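Local structure of spore germination protein GerM (Bacillus subtilis subsp. subtilis str. 168, 6GZB) at residues R54-I59 with Q68-P73; Y85-G90 with A102-D107; N193-T198 with T219-N224. The protein is of unknown biochemical function but affects both sporulation and germination, and is built from tandem GerMN domains. One frame throughout, in Å; residues are numbered along the deposited sequence.

Overall arrangement
Contacts 1 and 2 belong to the same GerMN domain and touch each other, their centres about 13 Å apart. Leu56 and Leu72 of the hairpin in contact 1 pack on Tyr85, the residue that leads from helix 78-84 into contact 2, while Val103 of contact 2 reaches the backbone of Tyr57. Contact 3 lies on the opposite side of the chain's centre from contact 1, where the long hairpin 198-208 and 213-223 begins and ends. Its centre is about 31 Å from that of contact 1 and about 34 Å from that of contact 2, and the nearest atoms of contacts 1 and 3 are still about 11 Å apart. The three follow one another along the chain.

Contact 1. Residues R54-I59 with Q68-P73; sequences RELYLI and QTLPLP
The beta hairpin of strands 51-60 and 65-73, in the first of the tandem GerMN domains, pairs Arg54, Glu55 and Leu56 with Leu70, Thr69 and Gln68 in antiparallel fashion. Arg54 and Leu70 form one hydrogen-bonded pair, with Arg54 N donating to Leu70 O at 2.8 Å and Leu70 N donating back to Arg54 O. Leu56 and Gln68 form the next, where Gln68 N reaches Leu56 O almost straight, at 173°. Between them Glu55 and Thr69 make a non-hydrogen-bonded pair, and here Thr69 CA lies 3.2 Å from Arg54 O in a CA-H...O contact.

The two faces differ in character. One carries Leu56, Leu70 and the aliphatic parts of Arg54 and Gln68. Leu56 CD1 meets Leu70 CD1 at 3.9 Å, the two side chains crossing at about a right angle, and Leu58 CD1 comes against the same Leu70 methyl as well as Gln68 CB. Leu72 CD2 lies 3.8 Å from Arg54 CB. Arginine suits this partly exposed place because its aliphatic root can cover a leucine while the charged end leads away; with CG anti to the backbone N (chi1 -161°), CG as well as CB meets that methyl. On the other face Glu55 CG rests 3.5 Å from Thr69 OG1, whose hydroxyl is hydrogen-bonded to Val336 O near the C-terminus. The extended Glu55 chain carries its carboxylate on to Tyr57, where Tyr57 OH bonds Glu55 OE1 at 2.9 Å from above the carboxylate plane. Tyr57 itself packs against Trp145, and its backbone N and O are bonded by Thr146 and Ser142 of helix 136-147. The alternation of hydrogen-bonded and non-hydrogen-bonded pairs is that of an antiparallel beta hairpin, here packed through Tyr57 on helix 136-147.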
loop_
_atom_site.group_PDB
_atom_site.type_symbol
_atom_site.label_atom_id
_atom_site.label_comp_id
_atom_site.label_asym_id
_atom_site.label_seq_id
_atom_site.Cartn_x
_atom_site.Cartn_y
_atom_site.Cartn_z
ATOM N N ARG A 54 -9.935 -8.483 -6.108
ATOM C CA ARG A 54 -8.536 -8.740 -5.785
ATOM C C ARG A 54 -7.701 -7.465 -5.937
ATOM O O ARG A 54 -7.901 -6.695 -6.869
ATOM C CB ARG A 54 -7.989 -9.838 -6.701
ATOM C CG ARG A 54 -6.735 -10.503 -6.181
ATOM C CD ARG A 54 -7.065 -11.377 -4.984
ATOM N NE ARG A 54 -7.781 -12.580 -5.394
ATOM C CZ ARG A 54 -8.414 -13.396 -4.559
ATOM N NH1 ARG A 54 -8.464 -13.120 -3.263
ATOM N NH2 ARG A 54 -8.995 -14.492 -5.022
ATOM N N GLU A 55 -6.741 -7.266 -5.041
ATOM C CA GLU A 55 -5.803 -6.154 -5.173
ATOM C C GLU A 55 -4.810 -6.443 -6.296
ATOM O O GLU A 55 -4.148 -7.480 -6.305
ATOM C CB GLU A 55 -5.058 -5.903 -3.858
ATOM C CG GLU A 55 -5.886 -5.260 -2.753
ATOM C CD GLU A 55 -5.089 -5.042 -1.460
ATOM O OE1 GLU A 55 -3.845 -5.240 -1.447
ATOM O OE2 GLU A 55 -5.703 -4.630 -0.458
ATOM N N LEU A 56 -4.744 -5.539 -7.267
ATOM C CA LEU A 56 -3.652 -5.532 -8.231
ATOM C C LEU A 56 -2.847 -4.255 -8.055
ATOM O O LEU A 56 -3.397 -3.155 -8.103
ATOM C CB LEU A 56 -4.182 -5.621 -9.659
ATOM C CG LEU A 56 -5.088 -6.806 -9.982
ATOM C CD1 LEU A 56 -5.558 -6.701 -11.428
ATOM C CD2 LEU A 56 -4.372 -8.126 -9.744
ATOM N N TYR A 57 -1.540 -4.402 -7.867
ATOM C CA TYR A 57 -0.681 -3.246 -7.672
ATOM C C TYR A 57 -0.168 -2.747 -9.018
ATOM O O TYR A 57 0.832 -3.229 -9.562
ATOM C CB TYR A 57 0.445 -3.559 -6.672
ATOM C CG TYR A 57 -0.057 -3.508 -5.238
ATOM C CD1 TYR A 57 -0.824 -4.544 -4.722
ATOM C CD2 TYR A 57 0.029 -2.341 -4.498
ATOM C CE1 TYR A 57 -1.384 -4.462 -3.456
ATOM C CE2 TYR A 57 -0.530 -2.252 -3.237
ATOM C CZ TYR A 57 -1.252 -3.309 -2.727
ATOM O OH TYR A 57 -1.823 -3.208 -1.468
ATOM N N LEU A 58 -0.933 -1.820 -9.581
ATOM C CA LEU A 58 -0.649 -1.277 -10.898
ATOM C C LEU A 58 0.163 0.004 -10.764
ATOM O O LEU A 58 0.448 0.458 -9.653
ATOM C CB LEU A 58 -1.969 -0.995 -11.634
ATOM C CG LEU A 58 -2.910 -2.193 -11.750
ATOM C CD1 LEU A 58 -4.236 -1.773 -12.357
ATOM C CD2 LEU A 58 -2.276 -3.315 -12.563
ATOM N N ILE A 59 0.519 0.597 -11.902
ATOM C CA ILE A 59 1.250 1.852 -11.903
ATOM C C ILE A 59 0.353 2.983 -12.393
ATOM O O ILE A 59 -0.196 2.913 -13.481
ATOM C CB ILE A 59 2.507 1.745 -12.779
ATOM C CG1 ILE A 59 3.407 0.611 -12.260
ATOM C CG2 ILE A 59 3.265 3.066 -12.775
ATOM C CD1 ILE A 59 4.471 0.167 -13.232
ATOM N N GLN A 68 -5.180 -1.335 -7.063
ATOM C CA GLN A 68 -6.517 -1.232 -7.614
ATOM C C GLN A 68 -7.245 -2.549 -7.436
ATOM O O GLN A 68 -6.782 -3.589 -7.903
ATOM C CB GLN A 68 -6.469 -0.858 -9.091
ATOM C CG GLN A 68 -5.992 0.560 -9.342
ATOM C CD GLN A 68 -7.061 1.582 -9.025
ATOM O OE1 GLN A 68 -7.981 1.797 -9.819
ATOM N NE2 GLN A 68 -6.965 2.200 -7.847
ATOM N N THR A 69 -8.360 -2.509 -6.708
ATOM C CA THR A 69 -9.101 -3.726 -6.394
ATOM C C THR A 69 -10.121 -4.016 -7.480
ATOM O O THR A 69 -10.980 -3.189 -7.774
ATOM C CB THR A 69 -9.772 -3.639 -5.016
ATOM O OG1 THR A 69 -8.765 -3.750 -4.000
ATOM C CG2 THR A 69 -10.772 -4.774 -4.830
ATOM N N LEU A 70 -9.943 -5.152 -8.147
ATOM C CA LEU A 70 -10.601 -5.424 -9.419
ATOM C C LEU A 70 -11.147 -6.850 -9.445
ATOM O O LEU A 70 -10.626 -7.722 -8.755
ATOM C CB LEU A 70 -9.620 -5.217 -10.574
ATOM C CG LEU A 70 -9.222 -3.763 -10.796
ATOM C CD1 LEU A 70 -8.038 -3.669 -11.747
ATOM C CD2 LEU A 70 -10.416 -2.964 -11.304
ATOM N N PRO A 71 -12.205 -7.084 -10.239
ATOM C CA PRO A 71 -12.871 -8.387 -10.281
ATOM C C PRO A 71 -12.090 -9.417 -11.087
ATOM O O PRO A 71 -11.866 -9.228 -12.276
ATOM C CB PRO A 71 -14.205 -8.077 -10.971
ATOM C CG PRO A 71 -13.915 -6.910 -11.845
ATOM C CD PRO A 71 -12.827 -6.116 -11.162
ATOM N N LEU A 72 -11.641 -10.477 -10.429
ATOM C CA LEU A 72 -10.911 -11.546 -11.108
ATOM C C LEU A 72 -11.722 -12.838 -11.071
ATOM O O LEU A 72 -12.297 -13.168 -10.044
ATOM C CB LEU A 72 -9.564 -11.776 -10.421
ATOM C CG LEU A 72 -8.340 -11.080 -11.020
ATOM C CD1 LEU A 72 -8.600 -9.602 -11.238
ATOM C CD2 LEU A 72 -7.125 -11.286 -10.126
ATOM N N PRO A 73 -11.721 -13.601 -12.173
ATOM C CA PRO A 73 -12.437 -14.883 -12.221
ATOM C C PRO A 73 -12.018 -15.839 -11.105
ATOM O O PRO A 73 -10.840 -15.911 -10.768
ATOM C CB PRO A 73 -12.044 -15.463 -13.581
ATOM C CG PRO A 73 -11.472 -14.338 -14.366
ATOM C CD PRO A 73 -10.902 -13.372 -13.373
#

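Contact 2. Residues Y85-G90 with A102-D107; sequences YLVQGG and AVLPAD
Val87 and Leu104 form a single backbone bridge between two loops of the first GerMN domain, one leaving helix 78-84 and the other following strand 100-101.

Three backbone hydrogen bonds hold the loops together. Leu86 O accepts twice, from Val103 N and Leu104 N, both at 2.9 Å; the first donor is tilted 18° from the carbonyl plane and the second lies 36° out of it. Gln88 N then gives to Leu104 O at 2.8 Å. The first loop turns away in a type II turn closed by Gly90 N to Val87 O, with Gly89 at the positive-phi position, which glycine adopts readily.

The apolar contacts gather about Leu104, whose CD1 lies 4.0 Å from both Leu86 CB and Val87 CG2. Branched Val87 serves two neighbours: CG2 meets this leucine, while CG1, anti to the backbone N (chi1 179°), turns to Pro105 O. Ala102 is small enough for its CB to sit close beside Leu86 O and Gln88 N. Beyond the loops, Leu86 and Val103 pack on helix 136-147.

Water completes the contact: one molecule donates to Gln88 O and accepts from Asp107 N, and a second bridges Gln88 OE1 and Ala102 N, 2.8 Å from each.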
loop_
_atom_site.group_PDB
_atom_site.type_symbol
_atom_site.label_atom_id
_atom_site.label_comp_id
_atom_site.label_asym_id
_atom_site.label_seq_id
_atom_site.Cartn_x
_atom_site.Cartn_y
_atom_site.Cartn_z
ATOM N N TYR A 85 -2.594 -11.126 -13.902
ATOM C CA TYR A 85 -3.364 -9.912 -14.158
ATOM C C TYR A 85 -2.543 -8.644 -13.955
ATOM O O TYR A 85 -3.082 -7.538 -13.977
ATOM C CB TYR A 85 -4.614 -9.895 -13.285
ATOM C CG TYR A 85 -5.794 -10.577 -13.938
ATOM C CD1 TYR A 85 -5.888 -11.963 -13.975
ATOM C CD2 TYR A 85 -6.798 -9.841 -14.547
ATOM C CE1 TYR A 85 -6.961 -12.590 -14.572
ATOM C CE2 TYR A 85 -7.888 -10.464 -15.123
ATOM C CZ TYR A 85 -7.950 -11.839 -15.154
ATOM O OH TYR A 85 -9.010 -12.474 -15.752
ATOM N N LEU A 86 -1.232 -8.805 -13.789
ATOM C CA LEU A 86 -0.311 -7.679 -13.844
ATOM C C LEU A 86 0.348 -7.573 -15.220
ATOM O O LEU A 86 1.143 -6.669 -15.460
ATOM C CB LEU A 86 0.785 -7.842 -12.787
ATOM C CG LEU A 86 0.326 -7.893 -11.338
ATOM C CD1 LEU A 86 1.512 -8.095 -10.418
ATOM C CD2 LEU A 86 -0.424 -6.620 -10.975
ATOM N N VAL A 87 0.095 -8.549 -16.085
ATOM C CA VAL A 87 0.845 -8.647 -17.335
ATOM C C VAL A 87 0.236 -7.740 -18.395
ATOM O O VAL A 87 -0.958 -7.816 -18.677
ATOM C CB VAL A 87 0.894 -10.087 -17.870
ATOM C CG1 VAL A 87 1.669 -10.135 -19.183
ATOM C CG2 VAL A 87 1.515 -11.011 -16.835
ATOM N N GLN A 88 1.058 -6.843 -18.925
ATOM C CA GLN A 88 0.682 -5.987 -20.047
ATOM C C GLN A 88 0.138 -6.812 -21.211
ATOM O O GLN A 88 0.754 -7.793 -21.641
ATOM C CB GLN A 88 1.896 -5.169 -20.499
ATOM C CG GLN A 88 1.798 -4.599 -21.913
ATOM C CD GLN A 88 0.924 -3.363 -21.992
ATOM O OE1 GLN A 88 1.070 -2.440 -21.191
ATOM N NE2 GLN A 88 0.009 -3.336 -22.964
ATOM N N GLY A 89 -1.040 -6.421 -21.688
ATOM C CA GLY A 89 -1.666 -7.051 -22.843
ATOM C C GLY A 89 -2.390 -8.339 -22.504
ATOM O O GLY A 89 -2.891 -9.028 -23.386
ATOM N N GLY A 90 -2.420 -8.688 -21.226
ATOM C CA GLY A 90 -3.127 -9.880 -20.784
ATOM C C GLY A 90 -4.556 -9.558 -20.384
ATOM O O GLY A 90 -5.091 -8.518 -20.750
ATOM N N ALA A 102 -0.492 -1.628 -16.704
ATOM C CA ALA A 102 -0.013 -2.909 -16.225
ATOM C C ALA A 102 1.488 -2.852 -15.979
ATOM O O ALA A 102 2.132 -1.838 -16.247
ATOM C CB ALA A 102 -0.358 -3.998 -17.218
ATOM N N VAL A 103 2.043 -3.929 -15.442
ATOM C CA VAL A 103 3.363 -3.866 -14.807
ATOM C C VAL A 103 4.377 -4.802 -15.466
ATOM O O VAL A 103 5.513 -4.422 -15.727
ATOM C CB VAL A 103 3.264 -4.225 -13.312
ATOM C CG1 VAL A 103 4.646 -4.244 -12.671
ATOM C CG2 VAL A 103 2.369 -3.239 -12.590
ATOM N N LEU A 104 3.994 -6.054 -15.650
ATOM C CA LEU A 104 4.907 -7.045 -16.211
ATOM C C LEU A 104 4.869 -6.990 -17.734
ATOM O O LEU A 104 3.833 -6.672 -18.322
ATOM C CB LEU A 104 4.531 -8.442 -15.731
ATOM C CG LEU A 104 4.542 -8.623 -14.213
ATOM C CD1 LEU A 104 4.024 -10.003 -13.833
ATOM C CD2 LEU A 104 5.939 -8.375 -13.658
ATOM N N PRO A 105 6.011 -7.270 -18.380
ATOM C CA PRO A 105 6.103 -7.214 -19.839
ATOM C C PRO A 105 5.183 -8.218 -20.517
ATOM O O PRO A 105 4.879 -9.268 -19.947
ATOM C CB PRO A 105 7.568 -7.551 -20.114
ATOM C CG PRO A 105 8.285 -7.212 -18.843
ATOM C CD PRO A 105 7.316 -7.548 -17.755
ATOM N N ALA A 106 4.722 -7.877 -21.718
ATOM C CA ALA A 106 3.812 -8.734 -22.474
ATOM C C ALA A 106 4.382 -10.134 -22.625
ATOM O O ALA A 106 5.594 -10.313 -22.764
ATOM C CB ALA A 106 3.534 -8.134 -23.847
ATOM N N ASP A 107 3.497 -11.121 -22.533
ATOM C CA ASP A 107 3.837 -12.516 -22.774
ATOM C C ASP A 107 4.650 -13.127 -21.633
ATOM O O ASP A 107 5.121 -14.255 -21.744
ATOM C CB ASP A 107 4.583 -12.677 -24.100
ATOM C CG ASP A 107 3.751 -12.253 -25.296
ATOM O OD1 ASP A 107 2.604 -12.731 -25.428
ATOM O OD2 ASP A 107 4.250 -11.442 -26.108
HETATM O O HOH W 1 0.525 -10.410 -22.396
HETATM O O HOH W 2 -0.962 -1.463 -19.459
#

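Contact 3. Residues N193-T198 with T219-N224; sequences NDLTAT and TKRIDN
Arg221 reaches from strand 213-223 to Thr198, where strand 198-208 of the long antiparallel hairpin begins just after a type I turn, Asp194 to Ala197. Arg221 CB lies beside Thr198 CB and OG1. CG passes Asn193 OD1, and CD comes near Leu195 CD2. Bends at chi2 (-49°) and chi3 (-62°) fold the chain back, bringing the head group to the threonine. There Arg221 NE gives a hydrogen bond to Thr198 OG1 at 2.8 Å, with the oxygen only 10° out of the guanidinium plane. Arg221 NH2 makes weak bonds to that hydroxyl and to Thr198 O. Leu195 CD2 sits over the centre of the guanidinium, 3.5 Å from Arg221 CZ, so that a methyl covers one face of the flat cation. Arginine fits because its donors bond at the edge while its face accepts an apolar cover.

The turn fixes the receiving group. Thr198 OG1 in turn donates to Asp194 O, so the hydroxyl both accepts and donates. Asp194 OD1 takes Thr196 N in an Asx turn and Thr196 OG1 on its syn lone pair, which suits a short acidic side chain.

Thr198 and Asp223 form a non-hydrogen-bonded antiparallel pair, and past them Asn224 N bonds Ala197 O at 3.0 Å. A water donates to Thr198 O and accepts from Asn224 ND2, which lies 3.0 Å away from it.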
loop_
_atom_site.group_PDB
_atom_site.type_symbol
_atom_site.label_atom_id
_atom_site.label_comp_id
_atom_site.label_asym_id
_atom_site.label_seq_id
_atom_site.Cartn_x
_atom_site.Cartn_y
_atom_site.Cartn_z
ATOM N N ASN A 193 18.968 11.796 2.287
ATOM C CA ASN A 193 18.318 10.923 3.253
ATOM C C ASN A 193 19.341 10.096 4.015
ATOM O O ASN A 193 20.048 9.284 3.438
ATOM C CB ASN A 193 17.316 10.021 2.550
ATOM C CG ASN A 193 16.160 10.803 1.962
ATOM O OD1 ASN A 193 15.315 11.296 2.699
ATOM N ND2 ASN A 193 16.171 10.995 0.641
ATOM N N ASP A 194 19.456 10.363 5.308
ATOM C CA ASP A 194 20.404 9.654 6.158
ATOM C C ASP A 194 19.772 8.355 6.625
ATOM O O ASP A 194 18.999 8.356 7.570
ATOM C CB ASP A 194 20.765 10.522 7.360
ATOM C CG ASP A 194 21.848 9.908 8.227
ATOM O OD1 ASP A 194 22.136 8.696 8.096
ATOM O OD2 ASP A 194 22.330 10.627 9.114
ATOM N N LEU A 195 20.141 7.249 5.982
ATOM C CA LEU A 195 19.540 5.964 6.256
ATOM C C LEU A 195 20.025 5.353 7.565
ATOM O O LEU A 195 19.429 4.397 8.056
ATOM C CB LEU A 195 19.801 4.996 5.103
ATOM C CG LEU A 195 19.349 5.474 3.721
ATOM C CD1 LEU A 195 19.509 4.376 2.685
ATOM C CD2 LEU A 195 17.901 5.948 3.764
ATOM N N THR A 196 21.088 5.904 8.142
ATOM C CA THR A 196 21.576 5.399 9.428
ATOM C C THR A 196 20.786 6.003 10.562
ATOM O O THR A 196 20.726 5.440 11.648
ATOM C CB THR A 196 23.082 5.699 9.669
ATOM O OG1 THR A 196 23.264 7.091 9.973
ATOM C CG2 THR A 196 23.905 5.338 8.447
ATOM N N ALA A 197 20.212 7.179 10.320
ATOM C CA ALA A 197 19.546 7.935 11.376
ATOM C C ALA A 197 18.028 7.871 11.257
ATOM O O ALA A 197 17.330 8.502 12.039
ATOM C CB ALA A 197 19.989 9.385 11.348
ATOM N N THR A 198 17.520 7.144 10.265
ATOM C CA THR A 198 16.084 7.091 10.029
ATOM C C THR A 198 15.635 5.665 9.779
ATOM O O THR A 198 16.443 4.792 9.463
ATOM C CB THR A 198 15.668 7.947 8.820
ATOM O OG1 THR A 198 16.286 7.439 7.636
ATOM C CG2 THR A 198 16.058 9.395 9.008
ATOM N N THR A 219 6.673 5.126 1.268
ATOM C CA THR A 219 7.608 4.875 2.367
ATOM C C THR A 219 8.444 6.122 2.659
ATOM O O THR A 219 9.223 6.570 1.826
ATOM C CB THR A 219 8.548 3.711 2.043
ATOM O OG1 THR A 219 7.776 2.542 1.743
ATOM C CG2 THR A 219 9.455 3.423 3.223
ATOM N N LYS A 220 8.245 6.693 3.838
ATOM C CA LYS A 220 8.979 7.871 4.263
ATOM C C LYS A 220 10.097 7.478 5.225
ATOM O O LYS A 220 10.128 6.350 5.725
ATOM C CB LYS A 220 8.023 8.835 4.962
ATOM C CG LYS A 220 6.803 9.164 4.119
ATOM C CD LYS A 220 6.103 10.403 4.631
ATOM C CE LYS A 220 6.789 11.653 4.120
ATOM N NZ LYS A 220 5.877 12.826 4.150
ATOM N N ARG A 221 11.018 8.407 5.464
ATOM C CA ARG A 221 12.072 8.208 6.451
ATOM C C ARG A 221 11.675 8.899 7.744
ATOM O O ARG A 221 11.419 10.090 7.755
ATOM C CB ARG A 221 13.402 8.779 5.948
ATOM C CG ARG A 221 13.917 8.195 4.645
ATOM C CD ARG A 221 13.916 6.668 4.626
ATOM N NE ARG A 221 14.783 6.072 5.639
ATOM C CZ ARG A 221 15.194 4.805 5.625
ATOM N NH1 ARG A 221 14.819 3.990 4.650
ATOM N NH2 ARG A 221 15.983 4.349 6.594
ATOM N N ILE A 222 11.609 8.141 8.830
ATOM C CA ILE A 222 11.293 8.698 10.139
ATOM C C ILE A 222 12.558 8.719 11.013
ATOM O O ILE A 222 13.292 7.728 11.076
ATOM C CB ILE A 222 10.235 7.834 10.857
ATOM C CG1 ILE A 222 9.036 7.549 9.950
ATOM C CG2 ILE A 222 9.802 8.489 12.158
ATOM C CD1 ILE A 222 8.301 8.786 9.480
ATOM N N ASP A 223 12.779 9.826 11.719
ATOM C CA ASP A 223 13.909 9.944 12.635
ATOM C C ASP A 223 13.890 8.840 13.681
ATOM O O ASP A 223 12.853 8.538 14.264
ATOM C CB ASP A 223 13.909 11.305 13.333
ATOM C CG ASP A 223 14.480 12.407 12.460
ATOM O OD1 ASP A 223 15.319 12.100 11.584
ATOM O OD2 ASP A 223 14.087 13.579 12.647
ATOM N N ASN A 224 15.048 8.232 13.911
ATOM C CA ASN A 224 15.145 7.094 14.809
ATOM C C ASN A 224 14.913 7.491 16.264
ATOM O O ASN A 224 14.605 6.652 17.107
ATOM C CB ASN A 224 16.507 6.416 14.653
ATOM C CG ASN A 224 16.570 5.544 13.431
ATOM O OD1 ASN A 224 15.548 5.298 12.793
ATOM N ND2 ASN A 224 17.760 5.040 13.108
HETATM O O HOH W 3 17.773 3.101 10.817
#